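Local structure of putative secreted lipase (Streptomyces sp. W007, 5H6B) at residues V32-G37 with L47-Y52; R56-F61 with A249-R254; A103-H108 with M113-Y118; K148-P151 with G155-K158; T193-K198 with F243-N248. The protein probably hydrolyses the ester bonds of triacylglycerols as a secreted, thermostable alpha/beta-hydrolase lipase. All coordinates share one frame; numbering follows the deposited sequence.

Contact 1: residues V32-G37 with L47-Y52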
# COMPACT_ATOMS: atom_id res chain seq x y z
N VAL A 32 9.45 7.97 2.00
CA VAL A 32 8.47 6.90 1.87
C VAL A 32 7.07 7.50 1.96
O VAL A 32 6.80 8.29 2.87
CB VAL A 32 8.66 5.84 2.97
CG1 VAL A 32 7.64 4.72 2.82
CG2 VAL A 32 10.08 5.28 2.91
N VAL A 33 6.22 7.14 1.00
CA VAL A 33 4.79 7.46 1.02
C VAL A 33 3.97 6.19 1.34
O VAL A 33 4.07 5.18 0.62
CB VAL A 33 4.33 8.13 -0.29
CG1 VAL A 33 2.82 8.34 -0.31
CG2 VAL A 33 5.03 9.47 -0.48
N LEU A 34 3.17 6.26 2.40
CA LEU A 34 2.31 5.19 2.85
C LEU A 34 0.88 5.42 2.36
O LEU A 34 0.36 6.54 2.46
CB LEU A 34 2.33 5.11 4.37
CG LEU A 34 3.68 4.94 5.06
CD1 LEU A 34 3.48 4.76 6.55
CD2 LEU A 34 4.47 3.77 4.49
N VAL A 35 0.26 4.37 1.81
CA VAL A 35 -1.03 4.45 1.13
C VAL A 35 -1.97 3.42 1.75
O VAL A 35 -1.82 2.20 1.50
CB VAL A 35 -0.89 4.20 -0.39
CG1 VAL A 35 -2.21 4.47 -1.12
CG2 VAL A 35 0.18 5.09 -0.98
N HIS A 36 -2.91 3.90 2.56
CA HIS A 36 -3.81 3.02 3.33
C HIS A 36 -4.76 2.20 2.47
O HIS A 36 -4.88 2.41 1.29
CB HIS A 36 -4.64 3.84 4.33
CG HIS A 36 -5.54 4.83 3.69
ND1 HIS A 36 -6.69 4.47 3.03
CD2 HIS A 36 -5.44 6.17 3.58
CE1 HIS A 36 -7.26 5.55 2.54
NE2 HIS A 36 -6.53 6.60 2.87
N GLY A 37 -5.52 1.32 3.10
CA GLY A 37 -6.45 0.44 2.44
C GLY A 37 -7.86 0.95 2.55
O GLY A 37 -8.10 2.12 2.89
N LEU A 47 0.09 3.35 12.47
CA LEU A 47 0.59 3.54 13.84
C LEU A 47 1.78 2.64 14.23
O LEU A 47 2.56 3.02 15.09
CB LEU A 47 -0.53 3.36 14.88
CG LEU A 47 -1.62 4.44 14.87
CD1 LEU A 47 -2.75 4.03 15.79
CD2 LEU A 47 -1.07 5.79 15.27
N VAL A 48 1.92 1.46 13.61
CA VAL A 48 3.11 0.64 13.84
C VAL A 48 4.17 0.93 12.78
O VAL A 48 5.29 1.27 13.12
CB VAL A 48 2.77 -0.86 13.93
CG1 VAL A 48 4.04 -1.70 14.08
CG2 VAL A 48 1.83 -1.12 15.12
N LEU A 49 3.82 0.81 11.50
CA LEU A 49 4.82 0.92 10.42
C LEU A 49 5.51 2.26 10.30
O LEU A 49 6.71 2.29 10.03
CB LEU A 49 4.24 0.54 9.06
CG LEU A 49 5.20 0.67 7.85
CD1 LEU A 49 6.43 -0.22 8.03
CD2 LEU A 49 4.49 0.34 6.53
N ALA A 50 4.78 3.37 10.44
CA ALA A 50 5.41 4.69 10.28
C ALA A 50 6.51 4.95 11.31
O ALA A 50 7.63 5.25 10.91
CB ALA A 50 4.40 5.83 10.25
N PRO A 51 6.22 4.77 12.62
CA PRO A 51 7.33 4.82 13.62
C PRO A 51 8.45 3.80 13.39
O PRO A 51 9.60 4.09 13.63
CB PRO A 51 6.64 4.49 14.95
CG PRO A 51 5.21 4.82 14.74
CD PRO A 51 4.91 4.60 13.27
N TYR A 52 8.09 2.60 12.94
CA TYR A 52 9.07 1.56 12.64
C TYR A 52 10.06 2.01 11.56
O TYR A 52 11.25 1.74 11.66
CB TYR A 52 8.31 0.31 12.20
CG TYR A 52 9.10 -0.92 11.89
CD1 TYR A 52 9.70 -1.09 10.62
CD2 TYR A 52 9.21 -1.97 12.81
CE1 TYR A 52 10.40 -2.24 10.31
CE2 TYR A 52 9.90 -3.13 12.51
CZ TYR A 52 10.49 -3.26 11.25
OH TYR A 52 11.19 -4.39 10.94
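No flat group takes part where Leu34 meets Leu49 and Ala50: the contact is aliphatic throughout, and the ring to consider is that of His36, two residues further along. One edge of that imidazole is tied down, ND1 giving a hydrogen bond of 2.7 Å to Gly37 O, with the acceptor nearly in the ring plane and the donor on a carbonyl lone pair. Tyr65 stacks with the same ring.

The contact itself rests on the forked end of Leu34, which rises from strand 32-35 toward helix 49-54. CG lies anti to the carbonyl carbon (chi1 -56°), which carries the fork to the helix, and each methyl there has its own partner. CD1 reaches Ala50 CB at 4.0 Å, while CD2 meets Leu49 CD2 at the same 4.0 Å. The two leucines cross obliquely, methyl against methyl. Val60 and Val106, from the strands flanking 32-35, also touch Leu34, and Phe243 of helix 240-250 touches Leu49.

This joins the first strand and the helix of a beta-alpha-beta unit of the alpha/beta-hydrolase sheet. No hydrogen bond links the two segments, so what holds them here is buried methyl packing, which depends on shape and on exclusion of water.

Contact 2: residues R56-F61 with A249-R254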
# COMPACT_ATOMS: atom_id res chain seq x y z
N ARG A 56 14.27 3.59 11.65
CA ARG A 56 15.31 3.16 10.72
C ARG A 56 15.80 4.30 9.81
O ARG A 56 16.52 4.06 8.85
CB ARG A 56 14.80 1.96 9.93
CG ARG A 56 14.65 0.73 10.82
CD ARG A 56 13.71 -0.32 10.25
NE ARG A 56 13.80 -1.54 11.05
CZ ARG A 56 13.25 -1.74 12.25
NH1 ARG A 56 12.51 -0.80 12.85
NH2 ARG A 56 13.44 -2.90 12.86
N GLY A 57 15.40 5.54 10.12
CA GLY A 57 15.96 6.75 9.52
C GLY A 57 15.32 7.28 8.25
O GLY A 57 15.95 8.04 7.53
N TYR A 58 14.08 6.89 7.97
CA TYR A 58 13.36 7.38 6.79
C TYR A 58 12.54 8.62 7.12
O TYR A 58 12.03 8.75 8.25
CB TYR A 58 12.41 6.29 6.24
CG TYR A 58 13.10 5.06 5.67
CD1 TYR A 58 13.47 4.00 6.50
CD2 TYR A 58 13.36 4.95 4.31
CE1 TYR A 58 14.09 2.87 5.99
CE2 TYR A 58 13.99 3.83 3.79
CZ TYR A 58 14.34 2.79 4.63
OH TYR A 58 14.96 1.68 4.14
N CYS A 59 12.44 9.51 6.14
CA CYS A 59 11.39 10.54 6.08
C CYS A 59 10.12 9.88 5.53
O CYS A 59 10.11 9.45 4.37
CB CYS A 59 11.81 11.68 5.14
SG CYS A 59 13.26 12.62 5.70
N VAL A 60 9.08 9.79 6.36
CA VAL A 60 7.85 9.04 6.03
C VAL A 60 6.68 10.02 5.87
O VAL A 60 6.60 11.02 6.58
CB VAL A 60 7.54 7.98 7.12
CG1 VAL A 60 6.29 7.17 6.77
CG2 VAL A 60 8.74 7.06 7.32
N PHE A 61 5.82 9.76 4.90
CA PHE A 61 4.64 10.58 4.64
C PHE A 61 3.47 9.65 4.38
O PHE A 61 3.67 8.55 3.84
CB PHE A 61 4.86 11.48 3.43
CG PHE A 61 5.92 12.52 3.65
CD1 PHE A 61 7.26 12.21 3.45
CD2 PHE A 61 5.57 13.81 4.07
CE1 PHE A 61 8.24 13.16 3.68
CE2 PHE A 61 6.55 14.76 4.30
CZ PHE A 61 7.89 14.44 4.09
N ALA A 249 12.87 -4.37 1.37
CA ALA A 249 12.57 -3.84 0.04
C ALA A 249 12.92 -2.35 -0.10
O ALA A 249 13.33 -1.91 -1.18
CB ALA A 249 11.11 -4.06 -0.31
N LEU A 250 12.78 -1.57 0.96
CA LEU A 250 13.12 -0.14 0.89
C LEU A 250 14.64 0.14 0.89
O LEU A 250 15.05 1.25 0.53
CB LEU A 250 12.46 0.62 2.04
CG LEU A 250 10.93 0.72 2.02
CD1 LEU A 250 10.43 1.36 3.31
CD2 LEU A 250 10.43 1.49 0.81
N ASP A 251 15.45 -0.83 1.30
CA ASP A 251 16.92 -0.70 1.29
C ASP A 251 17.57 -2.08 1.03
O ASP A 251 18.13 -2.70 1.95
CB ASP A 251 17.36 -0.09 2.62
CG ASP A 251 18.86 0.07 2.72
OD1 ASP A 251 19.57 0.06 1.69
OD2 ASP A 251 19.33 0.22 3.86
N PRO A 252 17.47 -2.59 -0.21
CA PRO A 252 17.94 -3.95 -0.54
C PRO A 252 19.43 -4.20 -0.24
O PRO A 252 19.80 -5.35 0.06
CB PRO A 252 17.63 -4.09 -2.03
CG PRO A 252 16.60 -3.05 -2.33
CD PRO A 252 16.87 -1.92 -1.39
N ALA A 253 20.25 -3.15 -0.29
CA ALA A 253 21.67 -3.22 0.08
C ALA A 253 21.91 -3.73 1.51
O ALA A 253 22.82 -4.51 1.73
CB ALA A 253 22.34 -1.86 -0.12
N ARG A 254 21.09 -3.31 2.48
CA ARG A 254 21.25 -3.74 3.89
C ARG A 254 20.17 -4.73 4.37
O ARG A 254 20.03 -4.94 5.58
CB ARG A 254 21.35 -2.51 4.81
CG ARG A 254 22.76 -1.93 4.95
CD ARG A 254 22.74 -0.42 5.03
NE ARG A 254 22.58 0.19 3.71
CZ ARG A 254 22.11 1.42 3.45
NH1 ARG A 254 21.72 2.25 4.42
NH2 ARG A 254 22.01 1.83 2.18
O HOH W 1 16.62 3.19 1.58
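The hydroxyl end of Tyr58 is wedged against Leu250 and Asp251, where helix 240-250 gives way to loop: OH lies 3.3 Å from Asp251 CB and 3.4 Å from Leu250 CB. Behind it, the ring carbon CZ is 3.9 Å from Leu250 CB, and Leu250 CD1 stands above one face of the ring, toward its rim. The carboxylate of Asp251 is turned steeply against the ring, the planes 71° apart.

One water bridges the two segments unevenly. It donates a sound bond of 2.7 Å to Leu250 O, but its link to Tyr58 OH, at 3.4 Å, is weak. With alanine in place of Tyr58, a gap is likely to open beside Leu250 CB and Asp251 CB, and the water would lose its weak second link.

Further out, Asp251 OD1 lies 3.1 Å from Arg254 NH2, a salt bridge of charges alone, since the oxygen sits well out of the guanidinium plane. His28 touches both Tyr58 and Asp251. Tyr58 itself is placed by the end of helix 49-54, which closes in a Schellman motif: Gly57, with positive phi, is its C-prime residue, and Tyr58 N bonds back to Leu53 O. A helix so ended, turning straight into strand 59-63, is the helix-to-strand step of a beta-alpha-beta unit in the alpha/beta-hydrolase fold.

Contact 3: residues A103-H108 with M113-Y118; sequences ADLVGH and MMPNYY
Strand 103-108 runs into what looks like the nucleophile elbow of an alpha/beta-hydrolase, the GxSxG turn that starts at Gly107, and Leu105 on this strand packs against Pro115 and Tyr118 of the helix beyond the turn. A single methyl does the touching. Leu105 CD2 lies 3.9 Å from Pro115 CB, the two side chains passing at a slant, and 4.5 Å from Tyr118 CE2, which it approaches at an angle to the ring. Leu105 leaves the strand on the side of the helix, with its first torsion (chi1 -91°) well away from a staggered value.

Two residues on, Gly107 has no side chain; a CB there would point toward the helix, about 4.4 Å from Pro115 CG. No hydrogen bond crosses the contact; strand and helix meet through carbon alone.

Leu105 is also touched by Val33 and Leu131 of the two adjoining strands, 32-35 and 128-134. Tyr118 rests in turn on Val91 and on the zinc ligand Asp88, both in helix 80-98, so helix 115-121 lies against the central sheet with that long helix at its side.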
# COMPACT_ATOMS: atom_id res chain seq x y z
N ALA A 103 10.17 9.05 -4.91
CA ALA A 103 9.65 8.51 -3.66
C ALA A 103 9.56 6.99 -3.76
O ALA A 103 9.45 6.44 -4.86
CB ALA A 103 8.28 9.09 -3.40
N ASP A 104 9.65 6.31 -2.61
CA ASP A 104 9.24 4.90 -2.52
C ASP A 104 7.82 4.84 -1.92
O ASP A 104 7.50 5.61 -1.02
CB ASP A 104 10.24 4.09 -1.69
CG ASP A 104 11.56 3.85 -2.43
OD1 ASP A 104 11.55 3.66 -3.67
OD2 ASP A 104 12.62 3.86 -1.79
N LEU A 105 6.99 3.95 -2.46
CA LEU A 105 5.59 3.81 -2.05
C LEU A 105 5.37 2.48 -1.33
O LEU A 105 5.81 1.44 -1.82
CB LEU A 105 4.65 3.90 -3.26
CG LEU A 105 4.15 5.30 -3.60
CD1 LEU A 105 5.29 6.29 -3.74
CD2 LEU A 105 3.31 5.28 -4.86
N VAL A 106 4.71 2.54 -0.17
CA VAL A 106 4.25 1.34 0.52
C VAL A 106 2.74 1.46 0.71
O VAL A 106 2.25 2.45 1.24
CB VAL A 106 4.92 1.14 1.89
CG1 VAL A 106 4.43 -0.17 2.51
CG2 VAL A 106 6.44 1.13 1.76
N GLY A 107 2.01 0.43 0.29
CA GLY A 107 0.57 0.43 0.37
C GLY A 107 -0.05 -0.87 0.86
O GLY A 107 0.43 -1.96 0.55
N HIS A 108 -1.14 -0.74 1.61
CA HIS A 108 -1.87 -1.88 2.16
C HIS A 108 -3.17 -2.05 1.42
O HIS A 108 -3.94 -1.08 1.30
CB HIS A 108 -2.15 -1.65 3.65
CG HIS A 108 -2.86 -2.79 4.32
ND1 HIS A 108 -3.57 -2.65 5.49
CD2 HIS A 108 -2.98 -4.09 3.97
CE1 HIS A 108 -4.08 -3.81 5.83
NE2 HIS A 108 -3.74 -4.70 4.93
N MET A 113 -2.67 -1.54 -4.46
CA MET A 113 -3.13 -1.68 -5.84
C MET A 113 -3.30 -0.35 -6.57
O MET A 113 -2.80 -0.19 -7.67
CB MET A 113 -4.43 -2.49 -5.89
CG MET A 113 -5.07 -2.54 -7.27
SD MET A 113 -6.20 -1.16 -7.51
CE MET A 113 -7.69 -1.74 -6.68
N MET A 114 -4.02 0.58 -5.96
CA MET A 114 -4.31 1.90 -6.56
C MET A 114 -3.11 2.66 -7.17
O MET A 114 -3.29 3.29 -8.20
CB MET A 114 -5.04 2.80 -5.54
CG MET A 114 -5.22 4.26 -5.96
SD MET A 114 -3.81 5.28 -5.50
CE MET A 114 -4.33 5.82 -3.87
N PRO A 115 -1.92 2.67 -6.53
CA PRO A 115 -0.73 3.31 -7.14
C PRO A 115 -0.31 2.80 -8.55
O PRO A 115 0.34 3.53 -9.31
CB PRO A 115 0.38 3.02 -6.13
CG PRO A 115 -0.34 2.92 -4.82
CD PRO A 115 -1.67 2.30 -5.12
N ASN A 116 -0.68 1.57 -8.90
CA ASN A 116 -0.45 1.06 -10.25
C ASN A 116 -1.21 1.86 -11.31
O ASN A 116 -0.74 1.99 -12.45
CB ASN A 116 -0.80 -0.42 -10.32
CG ASN A 116 0.07 -1.26 -9.41
OD1 ASN A 116 -0.40 -1.85 -8.43
ND2 ASN A 116 1.35 -1.30 -9.69
N TYR A 117 -2.36 2.44 -10.94
CA TYR A 117 -3.06 3.38 -11.81
C TYR A 117 -2.24 4.66 -12.03
O TYR A 117 -2.13 5.17 -13.15
CB TYR A 117 -4.43 3.72 -11.22
CG TYR A 117 -5.37 4.36 -12.22
CD1 TYR A 117 -5.31 5.73 -12.48
CD2 TYR A 117 -6.31 3.60 -12.91
CE1 TYR A 117 -6.16 6.32 -13.41
CE2 TYR A 117 -7.17 4.18 -13.82
CZ TYR A 117 -7.08 5.54 -14.07
OH TYR A 117 -7.94 6.11 -14.97
N TYR A 118 -1.68 5.18 -10.94
CA TYR A 118 -0.82 6.37 -10.98
C TYR A 118 0.43 6.08 -11.82
O TYR A 118 0.80 6.89 -12.66
CB TYR A 118 -0.49 6.79 -9.55
CG TYR A 118 0.70 7.69 -9.32
CD1 TYR A 118 0.70 9.02 -9.74
CD2 TYR A 118 1.78 7.25 -8.57
CE1 TYR A 118 1.78 9.86 -9.48
CE2 TYR A 118 2.85 8.07 -8.30
CZ TYR A 118 2.85 9.38 -8.77
OH TYR A 118 3.92 10.18 -8.48

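Contact 4: residues K148-P151 with G155-K158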
# COMPACT_ATOMS: atom_id res chain seq x y z
N LYS A 148 -15.85 -8.80 4.35
CA LYS A 148 -15.05 -9.36 5.43
C LYS A 148 -14.15 -8.35 6.16
O LYS A 148 -13.62 -8.66 7.23
CB LYS A 148 -14.26 -10.58 4.94
CG LYS A 148 -15.18 -11.66 4.37
CD LYS A 148 -14.62 -13.06 4.55
CE LYS A 148 -15.37 -14.07 3.69
NZ LYS A 148 -16.83 -14.03 3.98
N LEU A 149 -13.99 -7.15 5.59
CA LEU A 149 -13.41 -6.01 6.33
C LEU A 149 -14.32 -5.41 7.41
O LEU A 149 -13.82 -4.86 8.39
CB LEU A 149 -13.02 -4.88 5.38
CG LEU A 149 -11.92 -5.12 4.37
CD1 LEU A 149 -11.95 -4.04 3.29
CD2 LEU A 149 -10.55 -5.21 5.05
N LEU A 150 -15.63 -5.52 7.24
CA LEU A 150 -16.59 -4.79 8.08
C LEU A 150 -16.47 -5.03 9.59
O LEU A 150 -16.58 -4.09 10.37
CB LEU A 150 -18.03 -5.04 7.61
CG LEU A 150 -18.39 -4.52 6.21
CD1 LEU A 150 -19.83 -4.91 5.94
CD2 LEU A 150 -18.20 -3.02 6.06
N PRO A 151 -16.19 -6.28 10.01
CA PRO A 151 -16.04 -6.49 11.45
C PRO A 151 -14.92 -5.67 12.12
O PRO A 151 -14.95 -5.48 13.34
CB PRO A 151 -15.74 -7.99 11.55
CG PRO A 151 -16.37 -8.57 10.32
CD PRO A 151 -16.11 -7.55 9.26
N GLY A 155 -19.61 0.54 11.91
CA GLY A 155 -19.97 1.94 11.89
C GLY A 155 -19.82 2.54 10.51
O GLY A 155 -20.51 3.50 10.20
N VAL A 156 -18.92 1.98 9.69
CA VAL A 156 -18.86 2.36 8.28
C VAL A 156 -20.00 1.70 7.47
O VAL A 156 -20.37 2.21 6.41
CB VAL A 156 -17.46 2.06 7.64
CG1 VAL A 156 -17.37 0.64 7.08
CG2 VAL A 156 -17.18 3.05 6.52
N GLU A 157 -20.53 0.58 7.96
CA GLU A 157 -21.52 -0.21 7.20
C GLU A 157 -22.76 0.61 6.76
O GLU A 157 -23.19 0.54 5.60
CB GLU A 157 -21.95 -1.44 7.99
CG GLU A 157 -22.78 -2.44 7.18
CD GLU A 157 -23.04 -3.74 7.93
OE1 GLU A 157 -22.26 -4.10 8.83
OE2 GLU A 157 -24.04 -4.42 7.60
N LYS A 158 -23.29 1.41 7.68
CA LYS A 158 -24.46 2.24 7.37
C LYS A 158 -24.22 3.31 6.30
O LYS A 158 -25.16 3.75 5.67
CB LYS A 158 -25.06 2.86 8.65
CG LYS A 158 -24.18 3.88 9.35
CD LYS A 158 -24.43 3.89 10.85
CE LYS A 158 -23.42 4.76 11.58
NZ LYS A 158 -23.04 4.15 12.89
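Glu157 OE1 is the polar atom to look at here, and what it meets across the contact is a methyl: Leu150 CD1, 3.9 Å away. No hydrogen bond or salt bridge joins the two segments. The glutamate works instead through its length. CG stands opposite the backbone N (chi1 -170°) and the chain stays extended beyond it, so CG and the carboxyl carbon CD both come alongside the same methyl, each 4.0 Å from Leu150 CD1. The two side chains cross at about a right angle.

The other methyl of Leu150 serves the inner partner. CD2 meets Val156 CG1 at 3.9 Å, again with the side chains roughly perpendicular. Val156 holds CG1 in the crowded position between its backbone N and carbonyl carbon, and this is the branch that faces the leucine. Leu150 is thus forked between a buried valine and an exposed glutamate: one methyl is covered from the protein side, the other by CG and the carboxylate end of the glutamate, which solvent can probably reach.

Val156 also leans on Phe39 and Phe74, while Leu149, next to Leu150, touches Phe39 and also His232, the probable histidine of the catalytic triad. Both segments run into short 3-10 pieces and belong to the loop region between helices 143-147 and 165-168. Such an excursion between two strands of the sheet, 128-134 and 191-196, is where many alpha/beta-hydrolase lipases carry their cap or lid, and this loop is consistent with that kind of element.

Contact 5: residues T193-K198 with F243-N248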
# COMPACT_ATOMS: atom_id res chain seq x y z
N THR A 193 7.50 -5.04 -5.00
CA THR A 193 7.44 -6.14 -4.02
C THR A 193 5.97 -6.34 -3.60
O THR A 193 5.20 -5.38 -3.51
CB THR A 193 8.32 -5.85 -2.79
OG1 THR A 193 9.65 -5.47 -3.21
CG2 THR A 193 8.41 -7.06 -1.84
N VAL A 194 5.59 -7.60 -3.41
CA VAL A 194 4.27 -7.94 -2.91
C VAL A 194 4.48 -8.92 -1.75
O VAL A 194 5.22 -9.89 -1.87
CB VAL A 194 3.37 -8.59 -3.97
CG1 VAL A 194 2.03 -9.00 -3.38
CG2 VAL A 194 3.15 -7.65 -5.14
N ILE A 195 3.84 -8.60 -0.62
CA ILE A 195 3.86 -9.46 0.55
C ILE A 195 2.40 -9.84 0.77
O ILE A 195 1.55 -8.97 0.99
CB ILE A 195 4.44 -8.74 1.77
CG1 ILE A 195 5.83 -8.17 1.46
CG2 ILE A 195 4.50 -9.69 2.96
CD1 ILE A 195 6.27 -7.07 2.39
N ALA A 196 2.13 -11.14 0.70
CA ALA A 196 0.82 -11.71 0.82
C ALA A 196 0.82 -12.75 1.91
O ALA A 196 1.87 -13.30 2.26
CB ALA A 196 0.39 -12.33 -0.50
N THR A 197 -0.38 -13.03 2.42
CA THR A 197 -0.60 -14.07 3.42
C THR A 197 -1.62 -15.08 2.88
O THR A 197 -2.66 -14.71 2.29
CB THR A 197 -1.07 -13.52 4.78
OG1 THR A 197 -1.46 -14.59 5.64
CG2 THR A 197 -2.26 -12.55 4.65
N LYS A 198 -1.35 -16.35 3.13
CA LYS A 198 -2.17 -17.43 2.62
C LYS A 198 -3.47 -17.50 3.40
O LYS A 198 -4.39 -18.14 2.96
CB LYS A 198 -1.43 -18.77 2.71
CG LYS A 198 -1.52 -19.43 4.08
CD LYS A 198 -0.43 -20.46 4.30
CE LYS A 198 -0.56 -21.64 3.38
NZ LYS A 198 0.61 -22.53 3.60
N PHE A 243 6.50 -6.00 8.21
CA PHE A 243 7.18 -4.70 8.15
C PHE A 243 8.71 -4.79 8.01
O PHE A 243 9.32 -3.95 7.34
CB PHE A 243 6.76 -3.80 9.33
CG PHE A 243 5.26 -3.52 9.42
CD1 PHE A 243 4.42 -3.62 8.30
CD2 PHE A 243 4.70 -3.12 10.63
CE1 PHE A 243 3.05 -3.34 8.40
CE2 PHE A 243 3.32 -2.85 10.73
CZ PHE A 243 2.51 -2.95 9.61
N HIS A 244 9.33 -5.81 8.60
CA HIS A 244 10.75 -6.08 8.37
C HIS A 244 11.03 -6.33 6.90
O HIS A 244 12.03 -5.81 6.35
CB HIS A 244 11.20 -7.29 9.18
CG HIS A 244 12.69 -7.44 9.24
ND1 HIS A 244 13.39 -8.24 8.37
CD2 HIS A 244 13.60 -6.90 10.08
CE1 HIS A 244 14.68 -8.18 8.66
NE2 HIS A 244 14.83 -7.37 9.70
N GLU A 245 10.14 -7.11 6.27
CA GLU A 245 10.24 -7.36 4.83
C GLU A 245 10.03 -6.08 4.02
O GLU A 245 10.70 -5.87 3.03
CB GLU A 245 9.27 -8.47 4.40
CG GLU A 245 9.56 -9.06 3.03
CD GLU A 245 10.90 -9.81 2.96
OE1 GLU A 245 11.59 -9.99 3.98
OE2 GLU A 245 11.28 -10.21 1.85
N VAL A 246 9.16 -5.18 4.49
CA VAL A 246 9.05 -3.85 3.89
C VAL A 246 10.37 -3.08 3.99
O VAL A 246 10.78 -2.42 3.03
CB VAL A 246 7.89 -3.03 4.51
CG1 VAL A 246 7.86 -1.61 3.95
CG2 VAL A 246 6.56 -3.70 4.25
N ALA A 247 11.00 -3.12 5.16
CA ALA A 247 12.29 -2.45 5.36
C ALA A 247 13.41 -3.06 4.47
O ALA A 247 14.27 -2.34 4.01
CB ALA A 247 12.69 -2.49 6.82
N ASN A 248 13.36 -4.36 4.19
CA ASN A 248 14.29 -4.99 3.23
C ASN A 248 14.12 -4.43 1.84
O ASN A 248 15.12 -4.06 1.21
CB ASN A 248 14.12 -6.50 3.16
CG ASN A 248 14.69 -7.20 4.37
OD1 ASN A 248 15.50 -6.63 5.08
ND2 ASN A 248 14.28 -8.44 4.59
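Ile195 points its end methyl at two consecutive residues of helix 240-250, Glu245 and Val246, in the strand-to-helix packing by which an alpha/beta-hydrolase covers its central sheet. CD1 sits between them: it is 3.9 Å from Glu245 CB and 3.9 Å from Val246 CG2. Against Val246 the isoleucine comes in at about a right angle, methyl to methyl. It crosses the stem of Glu245 at a slant, with Ile195 CD1 also 3.9 Å from Glu245 CG. The isoleucine owes this reach to its shape: CG1 lies across from the carbonyl carbon (chi1 -54°) and CD1 continues outward, away from the strand.

Glu245 therefore has two faces to its role. Its first carbons are part of the apolar layer, and the bend at chi2 (65°) then carries the carboxylate off to polar partners. OE2 makes a salt bridge with Arg217 on strand 216-220, and OE1 is hydrogen-bonded to Thr258 OG1. Such company would be expected to keep this buried carboxylate ionised. Replacement by an alanine would probably leave the Arg217 charge without its mate and uncover the side of Ile195 that the CG stem now shields.

Val219 and Leu224 also touch Glu245, while the Phe243 ring, two residues back, is turned to helix 49-54. Within the helix, Asn248 ND2 donates to Glu245 OE1 over 3.2 Å, a bent bond (142°) that arrives from above the carboxylate plane, and ND2 is shared with Thr256 O.

Overall arrangement
Contacts 1, 2, 3 and 5 all reach the one parallel sheet, their centres 12 to 16 Å apart. Strand 32-35 lies between strands 59-63 and 103-108, so contacts 1, 2 and 3 join through backbone pairing and packing. Contacts 2 and 5 share helix 240-250, which also touches helix 49-54 of contact 1. Along the chain contact 1 comes first; contact 2 then spans from 56-61 to 249-254, and contacts 3, 4 and 5 follow one another within that span. Contact 4 stands apart, 22 to 33 Å from the others between centres, in the loop region outside the sheet. The C-terminal helix thus ties early and late strands into one core, with contact 4 at the periphery.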